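Local coordinates for protein putative amidohydrolase (Unidentified, PDB 3FEQ) that probably works as a zinc-dependent prolidase of the amidohydrolase superfamily, hydrolysing dipeptides that end in proline, at residues L14-G19 against V57-I62; I191-G196 against D212-I217; V378-N383 against G389-E394. All coordinates share one frame; numbering follows the deposited sequence.

Contact 1: residues L14-G19 against V57-I62; sequences LDLERG and VMPGFI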
loop_
_atom_site.group_PDB
_atom_site.type_symbol
_atom_site.label_atom_id
_atom_site.label_comp_id
_atom_site.label_asym_id
_atom_site.label_seq_id
_atom_site.Cartn_x
_atom_site.Cartn_y
_atom_site.Cartn_z
ATOM N N LEU C 14 -53.593 -29.931 3.563
ATOM C CA LEU C 14 -52.591 -30.967 3.659
ATOM C C LEU C 14 -51.938 -30.891 5.016
ATOM O O LEU C 14 -51.357 -29.874 5.379
ATOM C CB LEU C 14 -51.537 -30.793 2.576
ATOM C CG LEU C 14 -50.928 -32.069 1.999
ATOM C CD1 LEU C 14 -49.822 -31.694 1.026
ATOM C CD2 LEU C 14 -50.397 -33.012 3.071
ATOM N N ASP C 15 -52.058 -31.972 5.770
ATOM C CA ASP C 15 -51.285 -32.126 6.978
ATOM C C ASP C 15 -50.207 -33.156 6.741
ATOM O O ASP C 15 -50.485 -34.266 6.295
ATOM C CB ASP C 15 -52.172 -32.550 8.136
ATOM C CG ASP C 15 -51.476 -32.418 9.468
ATOM O OD1 ASP C 15 -50.676 -33.317 9.813
ATOM O OD2 ASP C 15 -51.722 -31.408 10.165
ATOM N N LEU C 16 -48.980 -32.785 7.083
ATOM C CA LEU C 16 -47.803 -33.458 6.566
ATOM C C LEU C 16 -47.216 -34.503 7.507
ATOM O O LEU C 16 -46.632 -35.484 7.054
ATOM C CB LEU C 16 -46.748 -32.437 6.150
ATOM C CG LEU C 16 -47.036 -31.803 4.791
ATOM C CD1 LEU C 16 -46.659 -30.336 4.782
ATOM C CD2 LEU C 16 -46.324 -32.560 3.694
ATOM N N GLU C 17 -47.376 -34.305 8.810
ATOM C CA GLU C 17 -46.849 -35.259 9.785
ATOM C C GLU C 17 -47.743 -36.487 9.902
ATOM O O GLU C 17 -47.304 -37.539 10.366
ATOM C CB GLU C 17 -46.627 -34.609 11.156
ATOM C CG GLU C 17 -47.726 -33.655 11.601
ATOM C CD GLU C 17 -47.438 -32.201 11.232
ATOM O OE1 GLU C 17 -47.315 -31.890 10.024
ATOM O OE2 GLU C 17 -47.351 -31.361 12.156
ATOM N N ARG C 18 -48.987 -36.354 9.455
ATOM C CA ARG C 18 -49.905 -37.482 9.403
ATOM C C ARG C 18 -50.020 -38.027 7.988
ATOM O O ARG C 18 -50.214 -39.222 7.789
ATOM C CB ARG C 18 -51.281 -37.086 9.939
ATOM C CG ARG C 18 -51.315 -36.865 11.444
ATOM C CD ARG C 18 -52.158 -35.650 11.805
ATOM N NE ARG C 18 -53.589 -35.957 11.830
ATOM C CZ ARG C 18 -54.447 -35.654 10.857
ATOM N NH1 ARG C 18 -54.031 -35.023 9.769
ATOM N NH2 ARG C 18 -55.728 -35.978 10.977
ATOM N N GLY C 19 -49.894 -37.145 7.004
ATOM C CA GLY C 19 -49.798 -37.565 5.611
ATOM C C GLY C 19 -51.147 -37.723 4.953
ATOM O O GLY C 19 -51.325 -38.569 4.084
ATOM N N VAL C 57 -54.950 -27.083 -0.299
ATOM C CA VAL C 57 -54.202 -25.962 0.257
ATOM C C VAL C 57 -53.092 -26.470 1.178
ATOM O O VAL C 57 -53.352 -27.191 2.146
ATOM C CB VAL C 57 -55.130 -24.919 0.953
ATOM C CG1 VAL C 57 -56.318 -25.587 1.593
ATOM C CG2 VAL C 57 -54.367 -24.080 1.966
ATOM N N MET C 58 -51.849 -26.158 0.815
ATOM C CA MET C 58 -50.682 -26.620 1.569
ATOM C C MET C 58 -49.735 -25.469 1.898
ATOM O O MET C 58 -49.914 -24.366 1.399
ATOM C CB MET C 58 -49.961 -27.756 0.831
ATOM C CG MET C 58 -49.446 -27.429 -0.555
ATOM S SD MET C 58 -48.633 -28.876 -1.270
ATOM C CE MET C 58 -47.314 -29.167 -0.093
ATOM N N PRO C 59 -48.740 -25.706 2.769
ATOM C CA PRO C 59 -47.782 -24.627 3.002
ATOM C C PRO C 59 -47.020 -24.304 1.724
ATOM O O PRO C 59 -46.843 -25.173 0.864
ATOM C CB PRO C 59 -46.821 -25.211 4.049
ATOM C CG PRO C 59 -47.509 -26.387 4.611
ATOM C CD PRO C 59 -48.414 -26.913 3.551
ATOM N N GLY C 60 -46.606 -23.051 1.589
ATOM C CA GLY C 60 -45.797 -22.636 0.459
ATOM C C GLY C 60 -44.450 -23.320 0.510
ATOM O O GLY C 60 -43.949 -23.625 1.596
ATOM N N PHE C 61 -43.869 -23.570 -0.661
ATOM C CA PHE C 61 -42.674 -24.379 -0.745
ATOM C C PHE C 61 -41.427 -23.588 -0.380
ATOM O O PHE C 61 -41.341 -22.388 -0.636
ATOM C CB PHE C 61 -42.499 -24.953 -2.137
ATOM C CG PHE C 61 -43.729 -25.578 -2.703
ATOM C CD1 PHE C 61 -44.538 -26.396 -1.931
ATOM C CD2 PHE C 61 -44.032 -25.412 -4.045
ATOM C CE1 PHE C 61 -45.660 -26.991 -2.479
ATOM C CE2 PHE C 61 -45.142 -26.007 -4.597
ATOM C CZ PHE C 61 -45.965 -26.795 -3.810
ATOM N N ILE C 62 -40.456 -24.290 0.195
ATOM C CA ILE C 62 -39.162 -23.736 0.526
ATOM C C ILE C 62 -38.082 -24.491 -0.225
ATOM O O ILE C 62 -38.000 -25.713 -0.137
ATOM C CB ILE C 62 -38.875 -23.903 2.005
ATOM C CG1 ILE C 62 -40.079 -23.452 2.833
ATOM C CG2 ILE C 62 -37.574 -23.187 2.379
ATOM C CD1 ILE C 62 -39.941 -23.723 4.306
#

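Contact 2: residues I191-G196 against D212-I217; sequences IMASGG and DEIRAI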
loop_
_atom_site.group_PDB
_atom_site.type_symbol
_atom_site.label_atom_id
_atom_site.label_comp_id
_atom_site.label_asym_id
_atom_site.label_seq_id
_atom_site.Cartn_x
_atom_site.Cartn_y
_atom_site.Cartn_z
ATOM N N ILE C 191 -20.008 -22.604 2.462
ATOM C CA ILE C 191 -18.610 -22.848 2.101
ATOM C C ILE C 191 -18.530 -23.980 1.069
ATOM O O ILE C 191 -19.440 -24.805 0.955
ATOM C CB ILE C 191 -17.740 -23.211 3.344
ATOM C CG1 ILE C 191 -17.989 -24.652 3.808
ATOM C CG2 ILE C 191 -18.003 -22.254 4.502
ATOM C CD1 ILE C 191 -16.995 -25.123 4.866
ATOM N N MET C 192 -17.443 -24.003 0.313
ATOM C CA MET C 192 -17.136 -25.133 -0.536
ATOM C C MET C 192 -16.116 -26.042 0.170
ATOM O O MET C 192 -14.987 -25.632 0.419
ATOM C CB MET C 192 -16.594 -24.636 -1.874
ATOM C CG MET C 192 -17.279 -23.380 -2.403
ATOM S SD MET C 192 -18.967 -23.670 -2.931
ATOM C CE MET C 192 -19.143 -22.407 -4.211
ATOM N N ALA C 193 -16.526 -27.266 0.507
ATOM C CA ALA C 193 -15.657 -28.234 1.200
ATOM C C ALA C 193 -15.191 -29.376 0.311
ATOM O O ALA C 193 -14.699 -30.388 0.806
ATOM C CB ALA C 193 -16.343 -28.798 2.422
ATOM N N SER C 194 -15.309 -29.180 -0.996
ATOM C CA SER C 194 -15.036 -30.217 -1.975
ATOM C C SER C 194 -14.896 -29.591 -3.375
ATOM O O SER C 194 -15.370 -28.471 -3.624
ATOM C CB SER C 194 -16.185 -31.239 -1.945
ATOM O OG SER C 194 -16.050 -32.262 -2.909
ATOM N N GLY C 195 -14.250 -30.323 -4.281
ATOM C CA GLY C 195 -14.328 -30.044 -5.715
ATOM C C GLY C 195 -15.762 -30.066 -6.197
ATOM O O GLY C 195 -16.638 -30.544 -5.493
ATOM N N GLY C 196 -16.011 -29.536 -7.386
ATOM C CA GLY C 196 -17.371 -29.484 -7.895
ATOM C C GLY C 196 -17.511 -29.754 -9.377
ATOM O O GLY C 196 -16.751 -30.532 -9.950
ATOM N N ASP C 212 -8.943 -27.041 10.397
ATOM C CA ASP C 212 -8.829 -25.810 11.179
ATOM C C ASP C 212 -9.667 -24.679 10.612
ATOM O O ASP C 212 -10.384 -24.010 11.352
ATOM C CB ASP C 212 -7.381 -25.366 11.269
ATOM C CG ASP C 212 -6.595 -26.192 12.250
ATOM O OD1 ASP C 212 -7.232 -26.844 13.107
ATOM O OD2 ASP C 212 -5.350 -26.208 12.157
ATOM N N GLU C 213 -9.591 -24.487 9.297
ATOM C CA GLU C 213 -10.402 -23.484 8.643
ATOM C C GLU C 213 -11.895 -23.749 8.824
ATOM O O GLU C 213 -12.619 -22.923 9.391
ATOM C CB GLU C 213 -10.006 -23.335 7.173
ATOM C CG GLU C 213 -8.700 -22.544 6.966
ATOM C CD GLU C 213 -8.031 -22.851 5.636
ATOM O OE1 GLU C 213 -7.632 -21.903 4.930
ATOM O OE2 GLU C 213 -7.946 -24.039 5.266
ATOM N N ILE C 214 -12.347 -24.930 8.423
ATOM C CA ILE C 214 -13.763 -25.276 8.569
ATOM C C ILE C 214 -14.269 -25.080 9.993
ATOM O O ILE C 214 -15.336 -24.517 10.220
ATOM C CB ILE C 214 -14.036 -26.728 8.126
ATOM C CG1 ILE C 214 -13.608 -26.911 6.668
ATOM C CG2 ILE C 214 -15.513 -27.063 8.271
ATOM C CD1 ILE C 214 -13.953 -28.270 6.078
ATOM N N ARG C 215 -13.501 -25.562 10.957
ATOM C CA ARG C 215 -13.941 -25.499 12.330
ATOM C C ARG C 215 -13.993 -24.054 12.839
ATOM O O ARG C 215 -14.925 -23.693 13.546
ATOM C CB ARG C 215 -13.076 -26.392 13.208
ATOM C CG ARG C 215 -13.805 -26.972 14.383
ATOM C CD ARG C 215 -12.830 -27.744 15.254
ATOM N NE ARG C 215 -11.857 -28.460 14.435
ATOM C CZ ARG C 215 -11.992 -29.722 14.040
ATOM N NH1 ARG C 215 -13.051 -30.430 14.415
ATOM N NH2 ARG C 215 -11.056 -30.281 13.278
ATOM N N ALA C 216 -13.051 -23.212 12.415
ATOM C CA ALA C 216 -13.134 -21.768 12.718
ATOM C C ALA C 216 -14.415 -21.137 12.150
ATOM O O ALA C 216 -15.130 -20.439 12.862
ATOM C CB ALA C 216 -11.893 -21.029 12.234
ATOM N N ILE C 217 -14.739 -21.493 10.906
ATOM C CA ILE C 217 -15.965 -21.059 10.206
ATOM C C ILE C 217 -17.236 -21.433 10.941
ATOM O O ILE C 217 -18.158 -20.622 11.067
ATOM C CB ILE C 217 -16.048 -21.704 8.784
ATOM C CG1 ILE C 217 -14.961 -21.165 7.873
ATOM C CG2 ILE C 217 -17.402 -21.505 8.150
ATOM C CD1 ILE C 217 -14.735 -22.037 6.691
#

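Contact 3: residues V378-N383 against G389-E394; sequences VVLDGN and GVVADE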
loop_
_atom_site.group_PDB
_atom_site.type_symbol
_atom_site.label_atom_id
_atom_site.label_comp_id
_atom_site.label_asym_id
_atom_site.label_seq_id
_atom_site.Cartn_x
_atom_site.Cartn_y
_atom_site.Cartn_z
ATOM N N VAL C 378 -49.960 -22.248 -0.539
ATOM C CA VAL C 378 -50.150 -22.527 -1.944
ATOM C C VAL C 378 -51.506 -23.188 -2.086
ATOM O O VAL C 378 -51.891 -24.007 -1.252
ATOM C CB VAL C 378 -49.056 -23.463 -2.468
ATOM C CG1 VAL C 378 -49.431 -24.017 -3.812
ATOM C CG2 VAL C 378 -47.759 -22.721 -2.576
ATOM N N VAL C 379 -52.253 -22.782 -3.106
ATOM C CA VAL C 379 -53.491 -23.449 -3.442
ATOM C C VAL C 379 -53.385 -24.219 -4.753
ATOM O O VAL C 379 -53.054 -23.671 -5.799
ATOM C CB VAL C 379 -54.676 -22.486 -3.431
ATOM C CG1 VAL C 379 -55.883 -23.116 -4.092
ATOM C CG2 VAL C 379 -54.996 -22.090 -2.012
ATOM N N LEU C 380 -53.705 -25.503 -4.670
ATOM C CA LEU C 380 -53.304 -26.477 -5.652
ATOM C C LEU C 380 -54.547 -27.129 -6.243
ATOM O O LEU C 380 -55.433 -27.562 -5.512
ATOM C CB LEU C 380 -52.462 -27.535 -4.946
ATOM C CG LEU C 380 -51.056 -27.833 -5.438
ATOM C CD1 LEU C 380 -50.428 -26.585 -6.006
ATOM C CD2 LEU C 380 -50.240 -28.376 -4.287
ATOM N N ASP C 381 -54.601 -27.202 -7.567
ATOM C CA ASP C 381 -55.708 -27.844 -8.279
ATOM C C ASP C 381 -55.443 -29.342 -8.470
ATOM O O ASP C 381 -54.907 -29.771 -9.493
ATOM C CB ASP C 381 -55.897 -27.160 -9.643
ATOM C CG ASP C 381 -57.100 -27.687 -10.418
ATOM O OD1 ASP C 381 -58.211 -27.732 -9.850
ATOM O OD2 ASP C 381 -56.941 -28.011 -11.616
ATOM N N GLY C 382 -55.825 -30.140 -7.484
ATOM C CA GLY C 382 -55.553 -31.563 -7.535
ATOM C C GLY C 382 -54.871 -31.994 -6.262
ATOM O O GLY C 382 -54.627 -31.178 -5.380
ATOM N N ASN C 383 -54.554 -33.276 -6.168
ATOM C CA ASN C 383 -54.011 -33.824 -4.944
ATOM C C ASN C 383 -52.609 -34.387 -5.151
ATOM O O ASN C 383 -52.438 -35.410 -5.811
ATOM C CB ASN C 383 -54.947 -34.891 -4.392
ATOM C CG ASN C 383 -54.342 -35.645 -3.244
ATOM O OD1 ASN C 383 -53.865 -35.044 -2.280
ATOM N ND2 ASN C 383 -54.315 -36.970 -3.351
ATOM N N GLY C 389 -47.335 -34.866 -10.051
ATOM C CA GLY C 389 -47.299 -33.944 -11.174
ATOM C C GLY C 389 -48.048 -32.638 -10.974
ATOM O O GLY C 389 -47.835 -31.698 -11.730
ATOM N N VAL C 390 -48.921 -32.563 -9.965
ATOM C CA VAL C 390 -49.694 -31.330 -9.720
ATOM C C VAL C 390 -48.802 -30.245 -9.131
ATOM O O VAL C 390 -49.171 -29.071 -9.080
ATOM C CB VAL C 390 -50.979 -31.544 -8.841
ATOM C CG1 VAL C 390 -51.705 -32.819 -9.219
ATOM C CG2 VAL C 390 -50.667 -31.536 -7.363
ATOM N N VAL C 391 -47.609 -30.654 -8.725
ATOM C CA VAL C 391 -46.628 -29.755 -8.165
ATOM C C VAL C 391 -45.416 -29.688 -9.073
ATOM O O VAL C 391 -44.769 -28.654 -9.168
ATOM C CB VAL C 391 -46.170 -30.233 -6.785
ATOM C CG1 VAL C 391 -45.320 -29.204 -6.161
ATOM C CG2 VAL C 391 -47.350 -30.479 -5.892
ATOM N N ALA C 392 -45.124 -30.784 -9.762
ATOM C CA ALA C 392 -43.863 -30.914 -10.487
ATOM C C ALA C 392 -43.991 -30.634 -11.975
ATOM O O ALA C 392 -43.277 -31.224 -12.777
ATOM C CB ALA C 392 -43.265 -32.293 -10.258
ATOM N N ASP C 393 -44.869 -29.708 -12.344
ATOM C CA ASP C 393 -45.143 -29.446 -13.754
ATOM C C ASP C 393 -44.971 -27.986 -14.202
ATOM O O ASP C 393 -45.684 -27.516 -15.094
ATOM C CB ASP C 393 -46.541 -29.930 -14.107
ATOM C CG ASP C 393 -46.689 -30.227 -15.572
ATOM O OD1 ASP C 393 -47.448 -29.497 -16.249
ATOM O OD2 ASP C 393 -46.014 -31.166 -16.049
ATOM N N GLU C 394 -44.016 -27.284 -13.592
ATOM C CA GLU C 394 -43.694 -25.888 -13.939
ATOM C C GLU C 394 -44.888 -24.924 -13.844
ATOM O O GLU C 394 -45.397 -24.446 -14.865
ATOM C CB GLU C 394 -43.035 -25.802 -15.326
ATOM C CG GLU C 394 -41.849 -24.843 -15.408
ATOM C CD GLU C 394 -42.252 -23.374 -15.458
ATOM O OE1 GLU C 394 -41.854 -22.613 -14.547
ATOM O OE2 GLU C 394 -42.952 -22.974 -16.414
#

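Contact 1: residues L14-G19 against V57-I62
L14 meets V57 and M58 as one strand lies parallel to another, and its backbone N donates to V57 O at 3.1 Å, nearly straight at 167°. V57 thus bonds to N12 and L14, two residues apart on the other strand, the pattern of a parallel sheet. On the side-chain level L14 and M58 lie alongside each other and point the same way. Their bases meet first, CB of L14 standing 3.8 Å from CB of M58. Further out, L14 CD1 rests 3.7 Å from M58 CE. The thioether arrives there because M58 holds CG between its backbone N and carbonyl carbon (chi1 59°), extends, and then folds its terminal methyl over at chi3 (-60°). The sulfur, M58 SD, also lies in plane at the edge of the F61 ring, a Met-aromatic contact. D15 turns away from the partner strand; its carbonyl O accepts from G19 N at 3.0 Å and closes the turn leading into strand 20-30. L16, already past the end of its strand, faces back and reaches toward P59, its CD1 touching the ring carbons CG and CD, each at 4.0 Å. All the touching residues are buried. Helix 345-351 covers the leucine side of the packing, L349 touching L14, L16 and M58, while T354 of helix 354-359 reaches L16. Strand 56-66 has strand 377-380 as another neighbour and runs on to the zinc ligand H65, carrying the sheet from this small β-domain into the barrel.

Contact 2: residues I191-G196 against D212-I217
I191 sets its two branches against two isoleucines one helical turn apart. Its CG2 methyl meets I217 tip to tip, lying 3.8 Å from I217 CG2 and 3.9 Å from I217 CD1, so that one methyl is received by both arms of its partner. The longer branch serves I214 instead: I191 and I214 cross at about a right angle, with I191 CD1 4.2 Å from I214 CG2. This division follows from chi1 of I191 (76°), which places CG1 between backbone N and carbonyl carbon and leaves CG2 beside the N. A looser touch follows two residues on, where A193 CB comes within 4.4 Å of I214 CD1. The interface is wholly apolar and buried.

The polar work is done next to it. S194 OG donates in the carbonyl plane to a lone pair of G195 O at 3.2 Å, and the same oxygen accepts from NE2 of the zinc ligand H231, so this loop is well placed to orient that histidine. On the helix, E213 OE1 binds G170 N, and OE2 forms a salt bridge with R179 of a second subunit.

Strand 189-192, helix 211-223 and strand 228-234 make up a β-α-β unit, and the contact is one piece of the strand-to-helix layer of a TIM barrel: I191 of the strand faces outward to I214 and I217 of the helix, while the loop at the strand's C-terminal end turns to the metal site.

Contact 3: residues V378-N383 against G389-E394
V390 and L380 bury the most surface here, and they cross obliquely, the CG2 methyl of V390 lying 4.2 Å from L380 CG. V390 is the wedge of the arrangement. With chi1 at -41°, CG1 stands beside its own backbone N and CG2 takes the position between N and carbonyl carbon, which brings both methyls up against the same side of the main chain at N383: CG1 approaches N383 N at 4.2 Å, and CG2 comes to 4.1 Å from N383 C. The backbone of G382, with a positive phi (128°), passes close by, just past the end of the strand.

L380 spreads its two methyls over different targets. CD1 touches the carbonyl of its partner, 4.1 Å from V390 O, whereas CD2 packs 3.9 Å from V391 CG2, the two side chains crossing at about a right angle. The contact is van der Waals packing, tucking a short 3-10 segment and the loop after it against the strand they follow.

P384 and R397 add to the surroundings of V390, and V391 also touches F336 of helix 335-340. Strand 377-380 itself runs antiparallel to both its neighbours, 56-66 and 398-403, in the β-sheet that adjoins the barrel.

Contacts 1 and 3 belong to one piece of structure, their centres about 12 Å apart on the neighbouring strands 56-66 and 377-380. A probable hydrogen bond joins M58 O to V378 N at 2.9 Å, and M58 SD packs 3.5 Å from L380 CD2, so M58 serves both contacts at once; F61 and V391 add a second point of packing. Contact 2 lies across the chain's centre, about 34 Å from contact 1 and 38 Å from contact 3 between centres. It is nearer the metal site, the side chain of I191 about 10 Å from a zinc ion. Strand 56-66 leads from contact 1 towards the metals, where H65 binds one zinc and H231, beside contact 2, the other.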